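Long-range contacts in replication initiation and membrane attachment protein (PDB 5WTN), which probably takes part in loading the replicative helicase during bacterial primosome assembly, working as a tetramer and in complex with a primosomal re-initiation protein: residues R159-V164 and A197-D202; F165-A170 and L236-G241; L201-F206 and A232-A237; R223-K228 and Y259-D264; Y240-L245 and R271-L276. All coordinates share one frame; numbering follows the deposited sequence.

The five contacts tie the helical C-terminal part of this chain together, and each is partly buried. Contacts 1, 2 and 3 meet round L201 and F238 and lie against the second subunit, whereas contact 4 joins two helix starts at the other end of helix 227-240, meeting contact 3 where A232 touches I263. Contacts 2, 3 and 4 all use helix 227-240, at its end, its middle and its beginning; contacts 4 and 5 both use helix 263-278. The chemistry follows the place: contact 1 combines direct hydrogen bonds with aromatic packing, contact 3 joins a salt bridge to an apolar cluster, contact 4 relies on a water and isoleucines, and contacts 2 and 5 depend on packing by aromatic rings.

Contact 1: R159-V164 and A197-D202; sequences RSFSDV and ASYVLD
Two hydrogen bonds join the start of helix 161-164 to the extended loop 197-202. F161 N donates to V200 O at 2.9 Å, so a first-turn amide, which has no helical carbonyl to receive it, is satisfied by the loop. S162 OG accepts from D202 N at 3.0 Å in an almost straight bond (172°). The hydroxyl lies between its own backbone N and carbonyl carbon (chi1 44°), and this brings it to the loop; it also bonds to S160 OG at 3.1 Å, linking the two serine hydroxyls. S160 occupies the N-cap, a usual place for serine, and its backbone N makes a weak bond to D163 OD2, as the N3 side chain of a capping box does. The loop is thus fastened to a capped helix start, just before the chain enters strand 165-169. Apolar packing adds to these bonds. The rings of F161 and Y199 meet obliquely, with centroids 5.0 Å apart and planes at 43°; CD1 of F161 stands over the rim of one Y199 face. L201 lies alongside F161, pointing the same way, with its CD2 3.7 Å from F161 CB, a branched end that can touch both CB and the ring of F161. At the subunit interface the Y199 hydroxyl bonds to D121 of the second subunit, while G86 of that subunit packs on both F161 and Y199.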
# COMPACT_ATOMS: atom_id res chain seq x y z
N ARG A 159 2.63 23.95 18.06
CA ARG A 159 2.38 25.28 17.46
C ARG A 159 1.15 25.30 16.55
O ARG A 159 0.79 24.29 15.93
CB ARG A 159 3.59 25.80 16.66
CG ARG A 159 4.90 25.95 17.43
CD ARG A 159 4.72 26.67 18.78
NE ARG A 159 5.93 27.44 19.12
CZ ARG A 159 7.05 26.90 19.60
NH1 ARG A 159 7.15 25.59 19.80
NH2 ARG A 159 8.10 27.68 19.88
N SER A 160 0.51 26.47 16.48
CA SER A 160 -0.63 26.70 15.61
C SER A 160 -0.15 27.20 14.25
O SER A 160 1.04 27.40 14.04
CB SER A 160 -1.54 27.74 16.22
OG SER A 160 -0.90 29.00 16.26
N PHE A 161 -1.09 27.40 13.33
CA PHE A 161 -0.74 27.84 11.99
C PHE A 161 -0.20 29.26 12.07
O PHE A 161 0.79 29.59 11.43
CB PHE A 161 -1.99 27.80 11.11
CG PHE A 161 -1.71 27.91 9.63
CD1 PHE A 161 -1.65 26.77 8.84
CD2 PHE A 161 -1.52 29.15 9.03
CE1 PHE A 161 -1.40 26.86 7.47
CE2 PHE A 161 -1.27 29.24 7.67
CZ PHE A 161 -1.21 28.09 6.88
N SER A 162 -0.88 30.08 12.87
CA SER A 162 -0.56 31.50 12.99
C SER A 162 0.78 31.72 13.70
O SER A 162 1.46 32.72 13.46
CB SER A 162 -1.67 32.22 13.73
OG SER A 162 -2.09 31.48 14.86
N ASP A 163 1.16 30.77 14.57
CA ASP A 163 2.46 30.78 15.24
C ASP A 163 3.61 30.66 14.24
O ASP A 163 4.63 31.32 14.40
CB ASP A 163 2.55 29.64 16.26
CG ASP A 163 1.77 29.93 17.56
OD1 ASP A 163 1.31 31.09 17.75
OD2 ASP A 163 1.63 29.00 18.40
N VAL A 164 3.47 29.76 13.27
CA VAL A 164 4.54 29.40 12.33
C VAL A 164 4.51 30.09 10.96
O VAL A 164 5.49 30.05 10.22
CB VAL A 164 4.49 27.87 12.11
CG1 VAL A 164 5.73 27.35 11.38
CG2 VAL A 164 4.37 27.20 13.44
N ALA A 197 -5.93 15.87 9.96
CA ALA A 197 -5.20 17.02 10.49
C ALA A 197 -6.06 18.29 10.50
O ALA A 197 -6.47 18.81 9.45
CB ALA A 197 -3.94 17.26 9.63
N SER A 198 -6.27 18.85 11.68
CA SER A 198 -7.03 20.07 11.70
C SER A 198 -6.06 21.11 12.17
O SER A 198 -5.74 21.16 13.35
CB SER A 198 -8.20 19.94 12.68
OG SER A 198 -8.93 18.75 12.41
N TYR A 199 -5.60 21.95 11.25
CA TYR A 199 -4.75 23.04 11.68
C TYR A 199 -5.63 24.02 12.47
O TYR A 199 -6.86 24.00 12.31
CB TYR A 199 -4.00 23.70 10.51
CG TYR A 199 -4.85 24.49 9.53
CD1 TYR A 199 -5.39 25.71 9.89
CD2 TYR A 199 -5.05 24.04 8.23
CE1 TYR A 199 -6.16 26.44 9.00
CE2 TYR A 199 -5.81 24.78 7.33
CZ TYR A 199 -6.36 25.98 7.72
OH TYR A 199 -7.12 26.72 6.84
N VAL A 200 -5.02 24.83 13.33
CA VAL A 200 -5.78 25.83 14.07
C VAL A 200 -5.14 27.19 13.95
O VAL A 200 -3.93 27.28 13.68
CB VAL A 200 -5.94 25.48 15.56
CG1 VAL A 200 -7.03 24.43 15.74
CG2 VAL A 200 -4.63 25.01 16.14
N LEU A 201 -5.94 28.25 14.11
CA LEU A 201 -5.43 29.61 14.12
C LEU A 201 -5.77 30.23 15.45
O LEU A 201 -6.86 30.02 15.98
CB LEU A 201 -6.06 30.45 13.01
CG LEU A 201 -5.76 30.20 11.53
CD1 LEU A 201 -6.81 30.92 10.67
CD2 LEU A 201 -4.36 30.65 11.13
N ASP A 202 -4.84 31.01 16.00
CA ASP A 202 -5.09 31.70 17.26
C ASP A 202 -6.18 32.76 17.09
O ASP A 202 -6.11 33.58 16.17
CB ASP A 202 -3.81 32.34 17.79
CG ASP A 202 -3.72 32.31 19.30
OD1 ASP A 202 -3.70 31.20 19.88
OD2 ASP A 202 -3.66 33.40 19.92

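Contact 2: F165-A170 and L236-G241; sequences FSAVPA and LAFLYG
A167 sets its methyl group against the last turn of helix 227-240, where CB lies 3.5 Å from F238 O and 3.6 Å from L239 O. A side chain this small lets the strand backbone come close to the helix: the CA atoms of A167 and L239 are 5.8 Å apart. The second touch is made by the far end of the F238 ring. Its CZ is 3.7 Å from F165 O, which lies at the ring edge in the ring plane, where the C-H groups carry slight positive charge and suit a carbonyl oxygen. S166 CA lies obliquely to the same ring, 4.0 Å from CZ. With CG anti to the backbone N (chi1 171°), F238 reaches from the helix to the F165-S166 backbone, and a flat apolar side chain can cover several backbone atoms there. Its ring is positioned in turn by L201 and V205 of the loop before helix 208-217, and M123 of the second subunit also packs on F238. G241, with positive phi, ends the helix just beyond. The axes of strand 165-169 and this helix end approach to 7.7 Å at 58°. Along its edge the strand is paired with strand 283-287 by antiparallel backbone bonds of S166 with V286 and V168 with R284, while L239 and Y240 touch P283, so strand 283-287 borders both partners.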
# COMPACT_ATOMS: atom_id res chain seq x y z
N PHE A 165 3.39 30.73 10.65
CA PHE A 165 3.17 31.23 9.28
C PHE A 165 2.52 32.60 9.26
O PHE A 165 1.83 33.00 10.21
CB PHE A 165 2.24 30.28 8.53
CG PHE A 165 2.85 28.94 8.23
CD1 PHE A 165 3.85 28.82 7.27
CD2 PHE A 165 2.38 27.79 8.87
CE1 PHE A 165 4.41 27.58 6.99
CE2 PHE A 165 2.94 26.53 8.60
CZ PHE A 165 3.95 26.42 7.65
N SER A 166 2.71 33.31 8.15
CA SER A 166 2.00 34.57 7.89
C SER A 166 1.57 34.65 6.43
O SER A 166 2.11 33.94 5.57
CB SER A 166 2.86 35.78 8.26
OG SER A 166 2.90 35.98 9.66
N ALA A 167 0.60 35.51 6.14
CA ALA A 167 0.11 35.67 4.77
C ALA A 167 0.51 37.04 4.23
O ALA A 167 0.31 38.06 4.89
CB ALA A 167 -1.40 35.50 4.71
N VAL A 168 1.08 37.07 3.03
CA VAL A 168 1.43 38.35 2.42
C VAL A 168 1.06 38.37 0.95
O VAL A 168 1.12 37.34 0.28
CB VAL A 168 2.93 38.66 2.57
CG1 VAL A 168 3.26 38.96 4.03
CG2 VAL A 168 3.75 37.50 2.07
N PRO A 169 0.64 39.54 0.45
CA PRO A 169 0.38 39.71 -0.98
C PRO A 169 1.63 39.52 -1.84
O PRO A 169 2.71 39.98 -1.45
CB PRO A 169 -0.10 41.16 -1.07
CG PRO A 169 -0.71 41.42 0.28
CD PRO A 169 0.17 40.69 1.25
N ALA A 170 1.48 38.84 -2.98
CA ALA A 170 2.55 38.67 -3.97
C ALA A 170 2.52 39.79 -5.02
O ALA A 170 1.89 40.82 -4.80
CB ALA A 170 2.44 37.30 -4.64
N LEU A 236 -10.52 33.65 6.95
CA LEU A 236 -10.66 34.68 5.94
C LEU A 236 -9.84 35.92 6.31
O LEU A 236 -9.07 36.45 5.50
CB LEU A 236 -12.12 35.01 5.74
CG LEU A 236 -12.84 33.88 5.00
CD1 LEU A 236 -14.35 34.10 4.95
CD2 LEU A 236 -12.25 33.75 3.59
N ALA A 237 -9.98 36.34 7.56
CA ALA A 237 -9.24 37.47 8.09
C ALA A 237 -7.74 37.24 7.98
O ALA A 237 -6.99 38.15 7.63
CB ALA A 237 -9.62 37.71 9.53
N PHE A 238 -7.31 36.03 8.29
CA PHE A 238 -5.89 35.74 8.34
C PHE A 238 -5.34 35.65 6.93
O PHE A 238 -4.28 36.20 6.63
CB PHE A 238 -5.64 34.44 9.10
CG PHE A 238 -4.22 33.96 9.01
CD1 PHE A 238 -3.29 34.30 9.98
CD2 PHE A 238 -3.81 33.16 7.95
CE1 PHE A 238 -1.98 33.84 9.89
CE2 PHE A 238 -2.51 32.71 7.84
CZ PHE A 238 -1.59 33.05 8.82
N LEU A 239 -6.05 34.93 6.07
CA LEU A 239 -5.62 34.72 4.70
C LEU A 239 -5.57 36.03 3.92
O LEU A 239 -4.62 36.27 3.18
CB LEU A 239 -6.55 33.72 4.01
CG LEU A 239 -6.33 33.52 2.51
CD1 LEU A 239 -5.05 32.78 2.28
CD2 LEU A 239 -7.48 32.77 1.86
N TYR A 240 -6.62 36.84 4.06
CA TYR A 240 -6.77 38.08 3.31
C TYR A 240 -6.43 39.42 4.01
O TYR A 240 -6.46 40.48 3.37
CB TYR A 240 -8.19 38.13 2.76
CG TYR A 240 -8.46 37.05 1.75
CD1 TYR A 240 -7.63 36.88 0.65
CD2 TYR A 240 -9.54 36.19 1.89
CE1 TYR A 240 -7.88 35.91 -0.29
CE2 TYR A 240 -9.79 35.21 0.94
CZ TYR A 240 -8.96 35.07 -0.15
OH TYR A 240 -9.19 34.09 -1.10
N GLY A 241 -6.11 39.38 5.30
CA GLY A 241 -5.79 40.59 6.03
C GLY A 241 -6.97 41.54 6.23
O GLY A 241 -6.79 42.75 6.40

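Contact 3: L201-F206 and A232-A237; sequences LDDGVF and AIKKLA
K234 lies across the loop 201-206 and meets three of its side chains from different directions. Its chain bends at chi3 (67°), which turns CE and NZ to the D203 carboxylate, CD already lying beside it; the two side chains cross obliquely, and NZ forms a salt bridge with D203 OD2 at 3.3 Å. The other carboxylate oxygen, OD1, pairs with K230, so D203 is shared between two lysines of one helix. V205 meets the aliphatic part of K234 at about a right angle, its CG2 4.0 Å from K234 CG, and L201 CB lies 4.0 Å from K234 CE. Such a long chain suits its place, covering apolar neighbours while its ammonium group reaches the exposed D203. With alanine in place of this lysine, D203 would probably lose one of its two lysine partners, and V205 and L201 the aliphatic chain that covers them. Further in, the F206 ring receives I233 over one face, a CH-pi contact with CG2 3.9 Å from the centroid and 19° off the normal. A237 CB approaches the same ring obliquely, 3.4 Å from CD1, a methyl small enough to let the ring lie against the helix. L201 CD1 reaches K235 CA at 3.7 Å, while K235 NZ pairs with D121 of the second subunit. The loop thus packs against helix 227-240, with F208 and F211 of helix 208-217 beside F206 and I233, and L266 of helix 263-278 touching I233.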
# COMPACT_ATOMS: atom_id res chain seq x y z
N LEU A 201 -5.94 28.25 14.11
CA LEU A 201 -5.43 29.61 14.12
C LEU A 201 -5.77 30.23 15.45
O LEU A 201 -6.86 30.02 15.98
CB LEU A 201 -6.06 30.45 13.01
CG LEU A 201 -5.76 30.20 11.53
CD1 LEU A 201 -6.81 30.92 10.67
CD2 LEU A 201 -4.36 30.65 11.13
N ASP A 202 -4.84 31.01 16.00
CA ASP A 202 -5.09 31.70 17.26
C ASP A 202 -6.18 32.76 17.09
O ASP A 202 -6.11 33.58 16.17
CB ASP A 202 -3.81 32.34 17.79
CG ASP A 202 -3.72 32.31 19.30
OD1 ASP A 202 -3.70 31.20 19.88
OD2 ASP A 202 -3.66 33.40 19.92
N ASP A 203 -7.17 32.75 17.97
CA ASP A 203 -8.28 33.70 17.87
C ASP A 203 -7.76 35.14 17.81
O ASP A 203 -8.50 36.06 17.46
CB ASP A 203 -9.26 33.52 19.03
CG ASP A 203 -10.22 32.36 18.80
OD1 ASP A 203 -11.23 32.26 19.54
OD2 ASP A 203 -9.98 31.56 17.87
N GLY A 204 -6.47 35.31 18.11
CA GLY A 204 -5.84 36.61 18.05
C GLY A 204 -5.55 37.11 16.65
O GLY A 204 -5.20 38.28 16.46
N VAL A 205 -5.70 36.25 15.64
CA VAL A 205 -5.50 36.71 14.26
C VAL A 205 -6.57 37.73 13.83
O VAL A 205 -6.40 38.43 12.82
CB VAL A 205 -5.47 35.53 13.24
CG1 VAL A 205 -4.39 34.51 13.59
CG2 VAL A 205 -6.82 34.85 13.14
N PHE A 206 -7.67 37.80 14.58
CA PHE A 206 -8.80 38.65 14.24
C PHE A 206 -9.48 39.21 15.49
O PHE A 206 -9.73 38.46 16.44
CB PHE A 206 -9.83 37.85 13.44
CG PHE A 206 -11.05 38.63 13.06
CD1 PHE A 206 -11.02 39.52 11.98
CD2 PHE A 206 -12.24 38.49 13.76
CE1 PHE A 206 -12.13 40.24 11.63
CE2 PHE A 206 -13.36 39.22 13.41
CZ PHE A 206 -13.30 40.10 12.34
N ALA A 232 -14.57 30.26 10.15
CA ALA A 232 -14.43 30.69 8.77
C ALA A 232 -13.93 32.13 8.71
O ALA A 232 -13.07 32.48 7.89
CB ALA A 232 -15.74 30.56 8.06
N ILE A 233 -14.51 32.96 9.56
CA ILE A 233 -14.11 34.35 9.67
C ILE A 233 -12.61 34.46 9.94
O ILE A 233 -11.91 35.18 9.24
CB ILE A 233 -14.90 35.06 10.77
CG1 ILE A 233 -16.33 35.33 10.29
CG2 ILE A 233 -14.20 36.33 11.22
CD1 ILE A 233 -17.17 36.10 11.27
N LYS A 234 -12.16 33.71 10.94
CA LYS A 234 -10.75 33.64 11.32
C LYS A 234 -9.86 33.37 10.11
O LYS A 234 -8.88 34.07 9.89
CB LYS A 234 -10.56 32.53 12.36
CG LYS A 234 -10.36 33.01 13.79
CD LYS A 234 -10.63 31.88 14.81
CE LYS A 234 -9.60 30.75 14.75
NZ LYS A 234 -10.09 29.45 15.34
N LYS A 235 -10.20 32.36 9.32
CA LYS A 235 -9.35 31.96 8.21
C LYS A 235 -9.36 33.04 7.16
O LYS A 235 -8.33 33.32 6.54
CB LYS A 235 -9.82 30.64 7.59
CG LYS A 235 -10.05 29.52 8.59
CD LYS A 235 -9.91 28.16 7.92
CE LYS A 235 -10.12 27.01 8.90
NZ LYS A 235 -10.37 25.74 8.16
N LEU A 236 -10.52 33.65 6.95
CA LEU A 236 -10.66 34.68 5.94
C LEU A 236 -9.84 35.92 6.31
O LEU A 236 -9.07 36.45 5.50
CB LEU A 236 -12.12 35.01 5.74
CG LEU A 236 -12.84 33.88 5.00
CD1 LEU A 236 -14.35 34.10 4.95
CD2 LEU A 236 -12.25 33.75 3.59
N ALA A 237 -9.98 36.34 7.56
CA ALA A 237 -9.24 37.47 8.09
C ALA A 237 -7.74 37.24 7.98
O ALA A 237 -6.99 38.15 7.63
CB ALA A 237 -9.62 37.71 9.53

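Contact 4: R223-K228 and Y259-D264; sequences RAVTAK and YHIDID
Y259 meets A224 through its CB and its peptide carbonyl, and not through its phenol ring, which is directed elsewhere; the side chain also touches P221. The flat group that counts here is therefore the peptide: A224 CB lies 3.4 Å from Y259 O and 4.4 Å from Y259 CB. An alanine fits so close a backbone approach, and the positive phi of Y259 (75°) turns the chain sharply at this point. Next to the methyl contact a water joins the two segments. It accepts from I261 N at 3.1 Å, gives a weak bond to Y259 O and donates to A224 O, at a modelled distance too short to be taken exactly, so polar backbone atoms that do not pair directly are linked through a solvent molecule. Two isoleucines carry the apolar part. I261 CD1 lies 4.0 Å from A224 O and, more loosely, 4.5 Å from V225 CG2. I263 has CG1 anti to its carbonyl carbon (chi1 -65°) and is extended beyond, which places CD1 3.4 Å from K228 O, with K228 CB a little farther off. V229 touches both isoleucines and A232 touches I263, so these long branched side chains continue the contact along the helix. Each segment also starts a helix with an N-cap: the T226 hydroxyl accepts from V229 N, and D262 makes weak capping bonds to D264 N and A265 N. Threonine and aspartate are common N-caps because their short side chains can accept from first-turn amides. The stretches leading into the two helices, from CA 224 to 228 and CA 259 to 263, run 22° apart, consistent with side-by-side packing of helices 227-240 and 263-278, each begun by an N-cap.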
# COMPACT_ATOMS: atom_id res chain seq x y z
N ARG A 223 -25.59 35.10 18.43
CA ARG A 223 -25.94 33.73 18.07
C ARG A 223 -25.75 33.45 16.58
O ARG A 223 -25.59 32.30 16.19
CB ARG A 223 -27.39 33.45 18.45
CG ARG A 223 -27.82 33.97 19.83
CD ARG A 223 -29.34 34.11 19.93
NE ARG A 223 -30.05 33.11 19.13
CZ ARG A 223 -30.40 31.90 19.56
NH1 ARG A 223 -30.13 31.52 20.81
NH2 ARG A 223 -31.04 31.06 18.75
N ALA A 224 -25.79 34.50 15.76
CA ALA A 224 -25.67 34.33 14.31
C ALA A 224 -24.31 33.80 13.90
O ALA A 224 -24.19 33.07 12.92
CB ALA A 224 -25.95 35.63 13.59
N VAL A 225 -23.30 34.15 14.68
CA VAL A 225 -21.97 33.69 14.36
C VAL A 225 -21.79 32.37 15.10
O VAL A 225 -21.65 32.32 16.32
CB VAL A 225 -20.93 34.70 14.82
CG1 VAL A 225 -19.53 34.15 14.63
CG2 VAL A 225 -21.11 35.99 14.06
N THR A 226 -21.78 31.30 14.31
CA THR A 226 -21.69 29.97 14.85
C THR A 226 -20.21 29.64 14.96
O THR A 226 -19.37 30.44 14.56
CB THR A 226 -22.38 28.98 13.90
OG1 THR A 226 -21.84 29.12 12.58
CG2 THR A 226 -23.88 29.28 13.84
N ALA A 227 -19.89 28.47 15.50
CA ALA A 227 -18.49 28.08 15.59
C ALA A 227 -17.96 27.91 14.18
O ALA A 227 -16.82 28.28 13.89
CB ALA A 227 -18.36 26.79 16.36
N LYS A 228 -18.78 27.36 13.31
CA LYS A 228 -18.33 27.10 11.96
C LYS A 228 -18.07 28.41 11.21
O LYS A 228 -17.14 28.51 10.41
CB LYS A 228 -19.33 26.18 11.23
CG LYS A 228 -19.67 24.91 12.03
CD LYS A 228 -20.15 23.75 11.14
CE LYS A 228 -20.43 22.47 11.94
NZ LYS A 228 -21.02 21.37 11.10
N TYR A 259 -31.05 35.63 9.75
CA TYR A 259 -29.78 35.81 10.46
C TYR A 259 -28.74 34.72 10.19
O TYR A 259 -27.66 34.72 10.80
CB TYR A 259 -30.00 36.15 11.94
CG TYR A 259 -30.53 37.55 12.11
CD1 TYR A 259 -31.85 37.79 12.47
CD2 TYR A 259 -29.72 38.65 11.87
CE1 TYR A 259 -32.34 39.09 12.61
CE2 TYR A 259 -30.19 39.95 12.01
CZ TYR A 259 -31.50 40.17 12.37
OH TYR A 259 -31.95 41.46 12.50
N HIS A 260 -29.07 33.77 9.33
CA HIS A 260 -28.11 32.77 8.87
C HIS A 260 -27.02 33.37 8.00
O HIS A 260 -27.29 34.19 7.12
CB HIS A 260 -28.84 31.68 8.09
CG HIS A 260 -27.94 30.61 7.56
ND1 HIS A 260 -27.61 30.52 6.22
CD2 HIS A 260 -27.31 29.58 8.18
CE1 HIS A 260 -26.82 29.47 6.04
NE2 HIS A 260 -26.62 28.89 7.21
N ILE A 261 -25.78 32.96 8.21
CA ILE A 261 -24.68 33.39 7.36
C ILE A 261 -24.18 32.24 6.49
O ILE A 261 -23.77 31.20 7.00
CB ILE A 261 -23.51 33.93 8.20
CG1 ILE A 261 -24.00 35.09 9.05
CG2 ILE A 261 -22.36 34.38 7.31
CD1 ILE A 261 -22.98 35.57 10.04
N ASP A 262 -24.20 32.43 5.18
CA ASP A 262 -23.72 31.37 4.30
C ASP A 262 -22.23 31.55 4.09
O ASP A 262 -21.78 32.56 3.53
CB ASP A 262 -24.44 31.39 2.96
CG ASP A 262 -23.91 30.34 2.01
OD1 ASP A 262 -23.48 29.27 2.50
OD2 ASP A 262 -23.93 30.59 0.78
N ILE A 263 -21.46 30.57 4.54
CA ILE A 263 -20.01 30.67 4.53
C ILE A 263 -19.47 30.68 3.11
O ILE A 263 -18.51 31.40 2.82
CB ILE A 263 -19.40 29.53 5.34
CG1 ILE A 263 -19.80 29.67 6.81
CG2 ILE A 263 -17.90 29.53 5.21
CD1 ILE A 263 -19.21 28.62 7.72
N ASP A 264 -20.10 29.91 2.23
CA ASP A 264 -19.77 29.93 0.80
C ASP A 264 -19.86 31.36 0.26
O ASP A 264 -18.92 31.84 -0.39
CB ASP A 264 -20.69 28.99 0.02
CG ASP A 264 -20.07 27.60 -0.21
OD1 ASP A 264 -19.20 27.17 0.59
OD2 ASP A 264 -20.47 26.94 -1.20
O HOH W 1 -25.51 31.98 11.12

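Contact 5: Y240-L245 and R271-L276; sequences YGIPPL and REWYEL
The chain leaves helix 227-240 at Y240, where Y240 CA is 6.3 Å from Y274 CA, turns at G241 with a positive phi (68°) that favours glycine, and begins the next helix after P243 at the N-cap. The Y240 and Y274 rings meet obliquely, centroids 4.9 Å apart and planes at 47°, with Y240 CD1 over the rim of one Y274 face. Y240 O lies in the plane of the Y274 ring at its edge, 3.4 Å from CD2. At the far end of the Y240 side chain, OH comes near R271 CB. Were this tyrosine an alanine, the gap opened beside Y274 would probably leave that ring freer to turn. A chi1 of -177° swings the W273 indole away from its own backbone N and against I242 and P243. I242 CG1 sits over its six-membered ring, 4.1 Å from the centroid, a CH-pi contact, and P243 CD approaches obliquely 3.9 Å from CZ2. The broad indole thus spans both residues, while its NE1 bonds to E246. A glycine turn and a proline N-cap thus link helices 227-240 and 244-254, and W273 and Y274 of helix 263-278 pack on this connection, consistent with the helical packing of this region.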
# COMPACT_ATOMS: atom_id res chain seq x y z
N TYR A 240 -6.62 36.84 4.06
CA TYR A 240 -6.77 38.08 3.31
C TYR A 240 -6.43 39.42 4.01
O TYR A 240 -6.46 40.48 3.37
CB TYR A 240 -8.19 38.13 2.76
CG TYR A 240 -8.46 37.05 1.75
CD1 TYR A 240 -7.63 36.88 0.65
CD2 TYR A 240 -9.54 36.19 1.89
CE1 TYR A 240 -7.88 35.91 -0.29
CE2 TYR A 240 -9.79 35.21 0.94
CZ TYR A 240 -8.96 35.07 -0.15
OH TYR A 240 -9.19 34.09 -1.10
N GLY A 241 -6.11 39.38 5.30
CA GLY A 241 -5.79 40.59 6.03
C GLY A 241 -6.97 41.54 6.23
O GLY A 241 -6.79 42.75 6.40
N ILE A 242 -8.17 40.99 6.23
CA ILE A 242 -9.38 41.79 6.37
C ILE A 242 -9.56 42.30 7.81
O ILE A 242 -9.65 41.52 8.75
CB ILE A 242 -10.64 40.97 5.98
CG1 ILE A 242 -10.49 40.39 4.57
CG2 ILE A 242 -11.90 41.80 6.07
CD1 ILE A 242 -11.64 39.55 4.16
N PRO A 243 -9.64 43.63 7.98
CA PRO A 243 -9.94 44.27 9.28
C PRO A 243 -11.39 44.00 9.73
O PRO A 243 -12.21 43.58 8.92
CB PRO A 243 -9.72 45.75 8.99
CG PRO A 243 -9.88 45.89 7.52
CD PRO A 243 -9.36 44.62 6.93
N PRO A 244 -11.69 44.22 11.03
CA PRO A 244 -13.02 43.90 11.57
C PRO A 244 -14.17 44.73 11.00
O PRO A 244 -15.24 44.16 10.79
CB PRO A 244 -12.87 44.18 13.07
CG PRO A 244 -11.41 44.06 13.32
CD PRO A 244 -10.76 44.62 12.09
N LEU A 245 -13.98 46.03 10.79
CA LEU A 245 -15.03 46.86 10.21
C LEU A 245 -15.38 46.36 8.82
O LEU A 245 -16.55 46.30 8.45
CB LEU A 245 -14.62 48.33 10.13
CG LEU A 245 -15.11 49.22 11.28
CD1 LEU A 245 -14.78 50.69 11.01
CD2 LEU A 245 -16.61 49.01 11.49
N ARG A 271 -13.01 36.91 -1.04
CA ARG A 271 -12.16 36.76 -2.23
C ARG A 271 -12.27 37.98 -3.13
O ARG A 271 -11.28 38.42 -3.71
CB ARG A 271 -12.50 35.46 -2.99
CG ARG A 271 -11.82 35.29 -4.37
CD ARG A 271 -11.90 33.85 -4.94
NE ARG A 271 -13.15 33.14 -4.64
CZ ARG A 271 -13.27 32.13 -3.78
NH1 ARG A 271 -12.21 31.68 -3.11
NH2 ARG A 271 -14.45 31.55 -3.57
N GLU A 272 -13.47 38.55 -3.23
CA GLU A 272 -13.70 39.75 -4.04
C GLU A 272 -13.01 40.97 -3.41
O GLU A 272 -12.28 41.70 -4.09
CB GLU A 272 -15.21 40.01 -4.18
CG GLU A 272 -15.97 39.03 -5.08
CD GLU A 272 -17.50 39.23 -5.03
OE1 GLU A 272 -17.97 40.28 -4.54
OE2 GLU A 272 -18.23 38.31 -5.47
N TRP A 273 -13.27 41.19 -2.13
CA TRP A 273 -12.67 42.29 -1.39
C TRP A 273 -11.15 42.33 -1.59
O TRP A 273 -10.57 43.40 -1.77
CB TRP A 273 -13.00 42.12 0.10
CG TRP A 273 -12.51 43.21 1.01
CD1 TRP A 273 -13.23 44.27 1.48
CD2 TRP A 273 -11.20 43.33 1.60
NE1 TRP A 273 -12.46 45.05 2.31
CE2 TRP A 273 -11.21 44.49 2.40
CE3 TRP A 273 -10.03 42.58 1.52
CZ2 TRP A 273 -10.08 44.91 3.12
CZ3 TRP A 273 -8.91 42.99 2.23
CH2 TRP A 273 -8.94 44.15 3.02
N TYR A 274 -10.52 41.16 -1.60
CA TYR A 274 -9.07 41.10 -1.73
C TYR A 274 -8.63 41.56 -3.12
O TYR A 274 -7.64 42.28 -3.23
CB TYR A 274 -8.57 39.70 -1.43
CG TYR A 274 -7.07 39.59 -1.21
CD1 TYR A 274 -6.23 39.13 -2.23
CD2 TYR A 274 -6.50 39.91 0.02
CE1 TYR A 274 -4.87 39.00 -2.03
CE2 TYR A 274 -5.13 39.78 0.23
CZ TYR A 274 -4.33 39.33 -0.80
OH TYR A 274 -2.97 39.20 -0.59
N GLU A 275 -9.36 41.16 -4.15
CA GLU A 275 -9.07 41.60 -5.51
C GLU A 275 -9.09 43.12 -5.65
O GLU A 275 -8.29 43.68 -6.40
CB GLU A 275 -10.05 40.97 -6.50
CG GLU A 275 -10.02 39.45 -6.55
CD GLU A 275 -11.19 38.88 -7.35
OE1 GLU A 275 -11.88 39.67 -8.04
OE2 GLU A 275 -11.41 37.64 -7.27
N LEU A 276 -9.98 43.80 -4.93
CA LEU A 276 -10.00 45.27 -4.98
C LEU A 276 -8.81 45.88 -4.25
O LEU A 276 -8.13 46.76 -4.77
CB LEU A 276 -11.31 45.84 -4.42
CG LEU A 276 -12.58 45.50 -5.19
CD1 LEU A 276 -13.73 46.43 -4.78
CD2 LEU A 276 -12.34 45.53 -6.70